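Long-range contacts in beta 1-3 glucanase (Clostridium beijerinckii NCIMB 8052, PDB 5H4E), which probably hydrolyses beta-1,3-glucans as a glycoside hydrolase of family 64: residues A[257-262]-A[270-275]; A[306-311]-A[329-334]; A[300-305]-A[353-358]; A[184-189]-A[204-209]. All blocks are in the same frame, centred on the assembly; numbering follows the deposited sequence.

Contact 1 (A[257-262]-A[270-275]); sequences GNDFVF and NLYIHG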
# COMPACT_ATOMS: atom_id res chain seq x y z
N GLY A 257 -28.03 -9.47 14.71
CA GLY A 257 -27.18 -10.52 15.23
C GLY A 257 -25.74 -10.08 15.19
O GLY A 257 -25.36 -9.13 15.87
N ASN A 258 -24.92 -10.76 14.38
CA ASN A 258 -23.51 -10.43 14.27
C ASN A 258 -23.17 -9.82 12.91
O ASN A 258 -22.01 -9.50 12.64
CB ASN A 258 -22.64 -11.67 14.51
CG ASN A 258 -21.66 -11.48 15.66
OD1 ASN A 258 -21.92 -10.72 16.60
ND2 ASN A 258 -20.53 -12.17 15.58
N ASP A 259 -24.18 -9.70 12.06
CA ASP A 259 -24.02 -9.13 10.73
C ASP A 259 -24.34 -7.65 10.70
O ASP A 259 -25.21 -7.19 11.45
CB ASP A 259 -24.93 -9.83 9.72
CG ASP A 259 -24.62 -11.30 9.57
OD1 ASP A 259 -23.44 -11.69 9.76
OD2 ASP A 259 -25.55 -12.06 9.25
N PHE A 260 -23.67 -6.93 9.81
CA PHE A 260 -23.98 -5.54 9.53
C PHE A 260 -24.70 -5.53 8.20
O PHE A 260 -24.07 -5.77 7.17
CB PHE A 260 -22.72 -4.65 9.47
CG PHE A 260 -22.89 -3.29 10.12
CD1 PHE A 260 -22.02 -2.87 11.11
CD2 PHE A 260 -23.98 -2.50 9.79
CE1 PHE A 260 -22.18 -1.62 11.69
CE2 PHE A 260 -24.16 -1.26 10.39
CZ PHE A 260 -23.27 -0.82 11.34
N VAL A 261 -26.00 -5.27 8.21
CA VAL A 261 -26.83 -5.38 7.02
C VAL A 261 -27.27 -4.03 6.45
O VAL A 261 -27.83 -3.19 7.16
CB VAL A 261 -28.10 -6.22 7.31
CG1 VAL A 261 -28.67 -6.79 6.03
CG2 VAL A 261 -27.76 -7.33 8.31
N PHE A 262 -27.04 -3.84 5.16
CA PHE A 262 -27.32 -2.57 4.50
C PHE A 262 -28.34 -2.70 3.37
O PHE A 262 -28.53 -3.77 2.79
CB PHE A 262 -26.04 -1.94 3.93
CG PHE A 262 -25.04 -1.50 4.98
CD1 PHE A 262 -24.27 -2.43 5.66
CD2 PHE A 262 -24.86 -0.15 5.25
CE1 PHE A 262 -23.35 -2.03 6.60
CE2 PHE A 262 -23.94 0.26 6.20
CZ PHE A 262 -23.19 -0.68 6.88
N ASN A 270 -30.14 -6.20 2.24
CA ASN A 270 -29.59 -7.47 1.75
C ASN A 270 -28.11 -7.39 1.39
O ASN A 270 -27.57 -8.25 0.69
CB ASN A 270 -30.39 -7.95 0.53
CG ASN A 270 -30.61 -6.86 -0.50
OD1 ASN A 270 -29.72 -6.04 -0.76
ND2 ASN A 270 -31.80 -6.84 -1.08
N LEU A 271 -27.44 -6.35 1.87
CA LEU A 271 -26.01 -6.19 1.64
C LEU A 271 -25.27 -6.40 2.95
O LEU A 271 -25.49 -5.67 3.92
CB LEU A 271 -25.73 -4.82 1.04
CG LEU A 271 -26.46 -4.49 -0.27
CD1 LEU A 271 -26.39 -3.02 -0.58
CD2 LEU A 271 -25.87 -5.29 -1.44
N TYR A 272 -24.40 -7.41 3.00
CA TYR A 272 -23.84 -7.88 4.26
C TYR A 272 -22.35 -7.65 4.48
O TYR A 272 -21.54 -7.90 3.60
CB TYR A 272 -24.09 -9.39 4.40
CG TYR A 272 -25.50 -9.74 4.78
CD1 TYR A 272 -25.80 -10.14 6.07
CD2 TYR A 272 -26.53 -9.66 3.85
CE1 TYR A 272 -27.08 -10.46 6.43
CE2 TYR A 272 -27.82 -9.98 4.21
CZ TYR A 272 -28.09 -10.38 5.50
OH TYR A 272 -29.38 -10.70 5.87
N ILE A 273 -22.01 -7.21 5.68
CA ILE A 273 -20.72 -7.55 6.27
C ILE A 273 -21.00 -8.73 7.19
O ILE A 273 -21.74 -8.62 8.17
CB ILE A 273 -20.08 -6.40 7.06
CG1 ILE A 273 -19.97 -5.13 6.22
CG2 ILE A 273 -18.71 -6.80 7.57
CD1 ILE A 273 -19.27 -4.01 6.96
N HIS A 274 -20.44 -9.89 6.85
CA HIS A 274 -20.67 -11.10 7.64
C HIS A 274 -19.77 -11.20 8.85
O HIS A 274 -18.63 -11.63 8.77
CB HIS A 274 -20.50 -12.33 6.74
CG HIS A 274 -21.48 -12.37 5.62
ND1 HIS A 274 -22.76 -12.87 5.76
CD2 HIS A 274 -21.39 -11.95 4.33
CE1 HIS A 274 -23.41 -12.76 4.62
NE2 HIS A 274 -22.60 -12.20 3.73
N GLY A 275 -20.29 -10.79 10.00
CA GLY A 275 -19.56 -10.90 11.25
C GLY A 275 -19.10 -9.57 11.82
O GLY A 275 -19.31 -8.50 11.23
O HOH W 1 -23.95 -13.75 7.87

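Contact 2 (A[306-311]-A[329-334]); sequences AFNRHV and PANYFA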
# COMPACT_ATOMS: atom_id res chain seq x y z
N ALA A 306 -13.66 3.87 8.23
CA ALA A 306 -14.26 4.65 9.32
C ALA A 306 -13.80 4.14 10.69
O ALA A 306 -13.62 4.92 11.64
CB ALA A 306 -15.78 4.63 9.22
N PHE A 307 -13.59 2.84 10.80
CA PHE A 307 -12.99 2.29 12.01
C PHE A 307 -11.59 2.83 12.21
O PHE A 307 -11.29 3.36 13.28
CB PHE A 307 -12.98 0.77 11.99
CG PHE A 307 -14.23 0.16 12.56
CD1 PHE A 307 -14.54 0.32 13.90
CD2 PHE A 307 -15.10 -0.57 11.76
CE1 PHE A 307 -15.70 -0.25 14.44
CE2 PHE A 307 -16.26 -1.13 12.29
CZ PHE A 307 -16.54 -0.97 13.63
N ASN A 308 -10.73 2.74 11.19
CA ASN A 308 -9.38 3.27 11.32
C ASN A 308 -9.33 4.76 11.68
O ASN A 308 -8.45 5.20 12.43
CB ASN A 308 -8.59 3.06 10.03
CG ASN A 308 -8.10 1.64 9.90
OD1 ASN A 308 -7.09 1.27 10.48
ND2 ASN A 308 -8.84 0.82 9.17
N ARG A 309 -10.29 5.51 11.15
CA ARG A 309 -10.35 6.96 11.34
C ARG A 309 -11.15 7.36 12.59
O ARG A 309 -11.22 8.55 12.92
CB ARG A 309 -10.94 7.63 10.10
CG ARG A 309 -10.05 7.53 8.85
CD ARG A 309 -10.82 7.83 7.56
NE ARG A 309 -9.94 7.79 6.39
CZ ARG A 309 -10.37 7.78 5.13
NH1 ARG A 309 -11.67 7.77 4.86
NH2 ARG A 309 -9.48 7.74 4.13
N HIS A 310 -11.69 6.36 13.28
CA HIS A 310 -12.57 6.53 14.45
C HIS A 310 -13.71 7.52 14.17
O HIS A 310 -13.86 8.53 14.85
CB HIS A 310 -11.76 6.98 15.69
CG HIS A 310 -12.50 6.81 16.99
ND1 HIS A 310 -12.10 5.90 17.96
CD2 HIS A 310 -13.58 7.45 17.50
CE1 HIS A 310 -12.92 5.99 19.00
NE2 HIS A 310 -13.82 6.92 18.75
N VAL A 311 -14.52 7.22 13.16
CA VAL A 311 -15.69 8.05 12.85
C VAL A 311 -16.92 7.19 12.53
O VAL A 311 -17.86 7.66 11.89
CB VAL A 311 -15.42 9.01 11.65
CG1 VAL A 311 -14.56 10.20 12.09
CG2 VAL A 311 -14.80 8.26 10.46
N PRO A 329 -9.63 4.31 20.19
CA PRO A 329 -8.58 3.82 19.30
C PRO A 329 -8.72 4.37 17.89
O PRO A 329 -9.82 4.47 17.36
CB PRO A 329 -8.80 2.31 19.31
CG PRO A 329 -10.27 2.17 19.45
CD PRO A 329 -10.68 3.29 20.40
N ALA A 330 -7.59 4.70 17.27
CA ALA A 330 -7.58 5.08 15.87
C ALA A 330 -6.25 4.65 15.28
O ALA A 330 -5.34 4.28 16.02
CB ALA A 330 -7.78 6.59 15.72
N ASN A 331 -6.13 4.71 13.96
CA ASN A 331 -4.87 4.30 13.34
C ASN A 331 -3.89 5.48 13.35
O ASN A 331 -3.73 6.18 12.36
CB ASN A 331 -5.11 3.79 11.92
CG ASN A 331 -3.93 3.01 11.39
OD1 ASN A 331 -2.80 3.34 11.67
ND2 ASN A 331 -4.21 1.95 10.62
N TYR A 332 -3.23 5.68 14.49
CA TYR A 332 -2.33 6.83 14.64
C TYR A 332 -1.07 6.72 13.78
O TYR A 332 -0.45 7.72 13.44
CB TYR A 332 -1.98 7.01 16.12
CG TYR A 332 -3.16 7.56 16.89
CD1 TYR A 332 -3.52 8.90 16.75
CD2 TYR A 332 -3.95 6.74 17.68
CE1 TYR A 332 -4.61 9.42 17.43
CE2 TYR A 332 -5.05 7.26 18.39
CZ TYR A 332 -5.37 8.60 18.24
OH TYR A 332 -6.45 9.15 18.92
N PHE A 333 -0.71 5.50 13.43
CA PHE A 333 0.31 5.29 12.39
C PHE A 333 -0.13 5.98 11.08
O PHE A 333 0.59 6.82 10.53
CB PHE A 333 0.55 3.78 12.20
CG PHE A 333 1.44 3.42 11.03
CD1 PHE A 333 0.90 3.19 9.77
CD2 PHE A 333 2.82 3.30 11.19
CE1 PHE A 333 1.70 2.85 8.68
CE2 PHE A 333 3.65 2.95 10.11
CZ PHE A 333 3.08 2.73 8.85
N ALA A 334 -1.32 5.65 10.60
CA ALA A 334 -1.83 6.23 9.35
C ALA A 334 -1.89 7.75 9.44
O ALA A 334 -1.46 8.46 8.53
CB ALA A 334 -3.20 5.67 9.01

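Contact 3 (A[300-305]-A[353-358]); sequences KAQVCA and DVFDFS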
# COMPACT_ATOMS: atom_id res chain seq x y z
N LYS A 300 -17.86 -2.28 2.69
CA LYS A 300 -16.77 -2.78 3.54
C LYS A 300 -15.59 -1.80 3.57
O LYS A 300 -14.96 -1.61 4.62
CB LYS A 300 -16.30 -4.16 3.05
CG LYS A 300 -17.33 -5.26 3.33
CD LYS A 300 -16.94 -6.60 2.70
CE LYS A 300 -18.12 -7.56 2.79
NZ LYS A 300 -17.73 -8.97 2.45
N ALA A 301 -15.32 -1.16 2.44
CA ALA A 301 -14.23 -0.19 2.35
C ALA A 301 -14.51 1.02 3.25
O ALA A 301 -13.65 1.49 4.00
CB ALA A 301 -14.02 0.26 0.91
N GLN A 302 -15.74 1.51 3.18
CA GLN A 302 -16.13 2.67 3.97
C GLN A 302 -16.10 2.35 5.46
O GLN A 302 -15.63 3.15 6.26
CB GLN A 302 -17.50 3.14 3.55
CG GLN A 302 -17.54 3.68 2.16
CD GLN A 302 -17.26 5.17 2.12
OE1 GLN A 302 -17.09 5.80 3.17
NE2 GLN A 302 -17.24 5.74 0.92
N VAL A 303 -16.61 1.18 5.82
CA VAL A 303 -16.69 0.80 7.24
C VAL A 303 -15.29 0.58 7.80
O VAL A 303 -14.95 1.06 8.88
CB VAL A 303 -17.59 -0.45 7.42
CG1 VAL A 303 -17.46 -1.01 8.82
CG2 VAL A 303 -19.06 -0.09 7.11
N CYS A 304 -14.45 -0.12 7.05
CA CYS A 304 -13.08 -0.32 7.51
C CYS A 304 -12.35 1.02 7.71
O CYS A 304 -11.72 1.25 8.75
CB CYS A 304 -12.31 -1.19 6.50
SG CYS A 304 -10.62 -1.55 7.01
N ALA A 305 -12.44 1.89 6.72
CA ALA A 305 -11.80 3.20 6.80
C ALA A 305 -12.35 3.99 7.98
O ALA A 305 -11.61 4.68 8.67
CB ALA A 305 -11.99 3.98 5.50
N ASP A 353 -8.00 5.24 0.48
CA ASP A 353 -8.50 5.93 -0.70
C ASP A 353 -10.01 6.20 -0.59
O ASP A 353 -10.60 6.87 -1.45
CB ASP A 353 -8.16 5.15 -1.98
CG ASP A 353 -8.72 3.74 -1.99
OD1 ASP A 353 -8.76 3.08 -0.92
OD2 ASP A 353 -9.10 3.28 -3.08
N VAL A 354 -10.63 5.71 0.49
CA VAL A 354 -12.02 6.07 0.76
C VAL A 354 -12.10 7.59 0.91
O VAL A 354 -11.40 8.17 1.75
CB VAL A 354 -12.57 5.38 2.01
CG1 VAL A 354 -13.91 5.98 2.40
CG2 VAL A 354 -12.72 3.89 1.75
N PHE A 355 -12.93 8.21 0.06
CA PHE A 355 -13.10 9.66 -0.02
C PHE A 355 -11.80 10.36 -0.37
O PHE A 355 -11.58 11.52 -0.01
CB PHE A 355 -13.70 10.20 1.28
CG PHE A 355 -15.19 9.97 1.41
CD1 PHE A 355 -15.71 9.24 2.46
CD2 PHE A 355 -16.06 10.48 0.45
CE1 PHE A 355 -17.09 9.02 2.57
CE2 PHE A 355 -17.44 10.27 0.55
CZ PHE A 355 -17.95 9.54 1.61
N ASP A 356 -10.94 9.64 -1.09
CA ASP A 356 -9.77 10.19 -1.80
C ASP A 356 -8.71 10.84 -0.91
O ASP A 356 -8.19 11.90 -1.25
CB ASP A 356 -10.24 11.21 -2.85
CG ASP A 356 -11.34 10.68 -3.73
OD1 ASP A 356 -11.19 9.55 -4.26
OD2 ASP A 356 -12.37 11.38 -3.89
N PHE A 357 -8.38 10.19 0.19
CA PHE A 357 -7.34 10.72 1.08
C PHE A 357 -5.99 10.02 0.87
O PHE A 357 -5.00 10.32 1.56
CB PHE A 357 -7.78 10.60 2.54
CG PHE A 357 -8.89 11.55 2.90
CD1 PHE A 357 -8.62 12.91 3.08
CD2 PHE A 357 -10.19 11.10 3.07
CE1 PHE A 357 -9.64 13.80 3.40
CE2 PHE A 357 -11.22 11.98 3.39
CZ PHE A 357 -10.94 13.33 3.55
N SER A 358 -5.95 9.10 -0.09
CA SER A 358 -4.72 8.33 -0.31
C SER A 358 -3.77 9.09 -1.22
O SER A 358 -4.09 10.15 -1.75
CB SER A 358 -5.05 6.96 -0.93
OG SER A 358 -5.24 7.06 -2.34

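Contact 4 (A[184-189]-A[204-209]); sequences DLMNAY and DRIYAP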
# COMPACT_ATOMS: atom_id res chain seq x y z
N ASP A 184 14.29 13.14 10.45
CA ASP A 184 13.27 13.99 11.07
C ASP A 184 11.94 13.28 11.21
O ASP A 184 11.26 13.45 12.21
CB ASP A 184 13.06 15.28 10.28
CG ASP A 184 14.21 16.25 10.43
OD1 ASP A 184 15.09 16.04 11.30
OD2 ASP A 184 14.21 17.25 9.68
N LEU A 185 11.57 12.47 10.22
CA LEU A 185 10.29 11.76 10.26
C LEU A 185 10.29 10.67 11.34
O LEU A 185 9.31 10.52 12.09
CB LEU A 185 9.95 11.18 8.89
CG LEU A 185 9.52 12.19 7.82
CD1 LEU A 185 9.55 11.55 6.43
CD2 LEU A 185 8.13 12.76 8.15
N MET A 186 11.37 9.90 11.40
CA MET A 186 11.56 8.91 12.46
C MET A 186 11.44 9.52 13.85
O MET A 186 10.71 9.00 14.71
CB MET A 186 12.94 8.26 12.33
CG MET A 186 13.20 7.50 11.06
SD MET A 186 12.30 5.96 11.04
CE MET A 186 13.23 5.05 9.81
N ASN A 187 12.17 10.60 14.09
CA ASN A 187 12.15 11.26 15.39
C ASN A 187 10.78 11.84 15.72
O ASN A 187 10.28 11.66 16.83
CB ASN A 187 13.21 12.35 15.45
CG ASN A 187 14.63 11.79 15.42
OD1 ASN A 187 14.88 10.67 15.86
ND2 ASN A 187 15.57 12.59 14.91
N ALA A 188 10.18 12.53 14.76
CA ALA A 188 8.85 13.10 14.95
C ALA A 188 7.82 12.03 15.25
O ALA A 188 6.98 12.22 16.12
CB ALA A 188 8.42 13.90 13.74
N TYR A 189 7.88 10.92 14.52
CA TYR A 189 6.94 9.82 14.77
C TYR A 189 6.99 9.39 16.24
O TYR A 189 5.96 9.31 16.91
CB TYR A 189 7.24 8.62 13.85
CG TYR A 189 6.30 7.44 14.08
CD1 TYR A 189 6.53 6.54 15.12
CD2 TYR A 189 5.18 7.24 13.28
CE1 TYR A 189 5.68 5.49 15.36
CE2 TYR A 189 4.32 6.18 13.51
CZ TYR A 189 4.58 5.31 14.56
OH TYR A 189 3.74 4.25 14.81
N ASP A 204 15.62 0.48 11.03
CA ASP A 204 15.57 0.41 9.57
C ASP A 204 14.25 0.88 8.96
O ASP A 204 14.24 1.44 7.86
CB ASP A 204 15.87 -1.03 9.09
CG ASP A 204 14.89 -2.05 9.62
OD1 ASP A 204 14.29 -1.83 10.69
OD2 ASP A 204 14.71 -3.09 8.95
N ARG A 205 13.14 0.66 9.66
CA ARG A 205 11.83 1.10 9.17
C ARG A 205 10.83 1.20 10.32
O ARG A 205 11.06 0.66 11.41
CB ARG A 205 11.30 0.14 8.10
CG ARG A 205 10.76 -1.20 8.64
CD ARG A 205 10.85 -2.32 7.61
NE ARG A 205 12.26 -2.61 7.33
CZ ARG A 205 12.84 -2.46 6.14
NH1 ARG A 205 14.14 -2.72 6.03
NH2 ARG A 205 12.14 -2.07 5.08
N ILE A 206 9.72 1.88 10.09
CA ILE A 206 8.60 1.82 11.02
C ILE A 206 7.53 0.89 10.46
O ILE A 206 7.03 1.09 9.35
CB ILE A 206 7.97 3.20 11.28
CG1 ILE A 206 9.04 4.19 11.75
CG2 ILE A 206 6.83 3.09 12.31
CD1 ILE A 206 8.57 5.65 11.74
N TYR A 207 7.17 -0.13 11.23
CA TYR A 207 6.17 -1.09 10.78
C TYR A 207 4.78 -0.53 10.94
O TYR A 207 4.47 0.10 11.94
CB TYR A 207 6.30 -2.41 11.56
CG TYR A 207 7.59 -3.11 11.21
CD1 TYR A 207 7.69 -3.86 10.06
CD2 TYR A 207 8.72 -2.97 12.02
CE1 TYR A 207 8.87 -4.48 9.70
CE2 TYR A 207 9.92 -3.59 11.67
CZ TYR A 207 9.98 -4.34 10.52
OH TYR A 207 11.16 -4.96 10.16
N ALA A 208 3.94 -0.74 9.94
CA ALA A 208 2.52 -0.55 10.14
C ALA A 208 2.06 -1.47 11.27
O ALA A 208 2.71 -2.48 11.57
CB ALA A 208 1.76 -0.81 8.83
N PRO A 209 0.94 -1.11 11.93
CA PRO A 209 0.51 -1.80 13.16
C PRO A 209 0.49 -3.33 13.10
O PRO A 209 1.04 -3.98 13.98
CB PRO A 209 -0.90 -1.26 13.38
CG PRO A 209 -0.81 0.17 12.89
CD PRO A 209 0.09 0.07 11.65

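Contact 1 (A[257-262]-A[270-275])
The ring of Tyr272 has Val261 over one face and Asp259 at its edge. Val261 CG1 stands 3.9 Å from the centroid of the Tyr272 ring and 19° off its normal, a CH-pi contact displaced toward the rim; a first torsion that sets CG1 anti to the backbone N (chi1 -158°) brings this branch over the ring. The two side chains lie side by side and point the same way. At the edge, Asp259 OD2 is 3.6 Å from Tyr272 CE1, with the carboxylate turned 82° against the ring. The imidazole of His274 carries Tyr272 CB over one face, while a water lies at its edge 2.6 Å from His274 ND1 and gives Asp259 OD2 a weak bond. Phe262 receives Leu271 O at its ring edge, 3.9 Å from Phe262 CD1.

The backbones are joined as an antiparallel ladder, with Val261 and Tyr272 on one face and Phe260, Phe262, Leu271 and Ile273 on the other. Ile273 N lies 2.9 Å from Phe260 O in a hydrogen-bonded pair; Phe262 N reaches Leu271 O at 2.7 Å. Phe262 O accepts from both Leu271 N and Asn270 N, at a classic beta bulge.

The hairpin closes one side of a four-stranded antiparallel sheet, with 271-273 outermost within the chain. Phe262, Leu271 and Ile273 pack on helix 294-309, whose Glu296 accepts from Tyr272 N; Val261 pairs with His254 of strand 249-256.

Contact 2 (A[306-311]-A[329-334])
Asn308 and Asn331 make the tight, buried half of this contact, their side chains alongside one another and pointing the same way. Asn331 ND2 donates to Asn308 OD1 at 3.0 Å with an N-H...O angle of 166°; the acceptor lies in the amide plane of Asn331, although the two amides are turned 36° apart. Next to it the backbone does the same: Asn331 N meets Asn308 O at 2.8 Å. The amide of Asn308 is further held by ND2, which donates to Val282 O and Cys304 O.

Two helix ends meet here. His310, with positive phi, closes helix 294-309 in a Schellman motif, whereas Asn331 is the N-cap of helix 332-339, its OD1 accepting from Ala334 N at 2.9 Å. One asparagine thus caps its own helix with its oxygen and binds the other helix with its nitrogen.

His310 and Pro329, the latter preceded by a cis peptide bond, are by contrast partly exposed, and a single polar bond joins them. With CG anti to the backbone N (chi1 -164°), the His310 ring is carried toward Pro329, and ND1 donates in its ring plane to Pro329 O at 2.8 Å, arriving from above the carbonyl plane. Carbon contacts supplement it, His310 CE1 lying 3.8 Å from Pro329 CD. Tyr229 stacks on the imidazole.

Contact 3 (A[300-305]-A[353-358])
Val354 meets Gln302 across the contact from a tight turn, which is closed by a 2.8 Å hydrogen bond from Asp356 N to Asp353 O. Its CG1 lies 3.3 Å from Gln302 OE1, and the same oxygen is equally 3.3 Å from Phe355 CE1; the amide meets this loop by van der Waals contact. Gln302 NE2 sits over one face of the Phe355 ring, 3.7 Å from Phe355 CE1, and the amide plane stands 74° from that of the ring. A bend at chi2 (-90°) turns the end of the glutamine toward the loop, although its first side-chain bond points neither at the loop nor away from it.

Val354 and Phe355 occupy the two corners of the turn; their backbone angles, the second with positive phi, resemble a type II beta turn. From the first corner Val354 points at helix 294-309 and divides its branches between Gln302 and the two alanines, Ala301 and Ala305. While CG1 goes to the glutamine, CG2 of Val354 rests 3.4 Å from Ala301 O and 3.9 Å from Ala301 CB. One helical turn further on, Ala305 CB meets Val354 CB at 3.8 Å, and the two alanines form a shallow seat for the valine.

Around this seat, Gln302 also touches Trp318 and, on strand 242-246, Phe244 and Cys246. The carbonyl oxygen of Val354 accepts from Arg309 NH2, further along the same helix, which ties the turn to it by a polar bond as well.

Contact 4 (A[184-189]-A[204-209])
Met186 reaches the beginning of segment 204-209 with its methyl end, CE lying 4.2 Å from Asp204 O. The side chain of Asp204 is turned from the helix and taken up by the next residue: Arg205 NE and NH1 both bind Asp204 OD2, side-on, in a salt bridge with Arg205 NE 3.0 Å from Asp204 OD2. Both nitrogens come from the same face of the carboxylate, out of its plane, while the oxygen stays near the guanidinium plane. Arg205 has further partners in Gln157 OE1, met by NH2, and Ile134 O, met by NH1. Its backbone still touches the helix, Arg205 CA being 4.2 Å from Met186 CE.

Ile206 comes next and carries most of this segment's share of the contact. It belongs to the short strand 206-207, which pairs antiparallel with 157-158, and its side chain packs against Met186 and Tyr189, about one turn apart on helix 182-192. Met186, bent at chi2 (-73°), slides past it in the opposite direction, SD 3.8 Å from Ile206 CG1. In Tyr189 CG is anti to the backbone N (chi1 179°), which brings a ring face against the isoleucine: Ile206 CD1 rests 3.7 Å from Tyr189 CG, and Ile206 CG2 makes a CH-pi contact 4.1 Å from the Tyr189 ring centroid, 19° off the normal. Tyr189 OH is anchored by Phe197 O.

Past Ile206 the chain departs from the helix. Tyr207 directs its side chain away from it and offers a ring face to Arg205 CG, while Ala208 and Pro209 continue onto Phe333 of helix 332-339.

How the contacts relate
Along the chain contact 4 closes first, then contact 1; contact 2 follows, nested within the loop that contact 3 closes. Helix 294-309 is the common element: contacts 2 and 3 both use it, with centres about 11 Å apart, and the hairpin of contact 1 packs on it through Ile273 against Lys300 and Val303. The centres of contacts 1 and 4 are about 36 Å apart. Contact 4 nevertheless touches contact 2, where Phe333 of helix 332-339 packs on Tyr207, Ala208 and Pro209. Helices 294-309 and 332-339, joined at contact 2, link the four-stranded sheet to the region of helix 182-192 within one beta-1,3-glucanase domain.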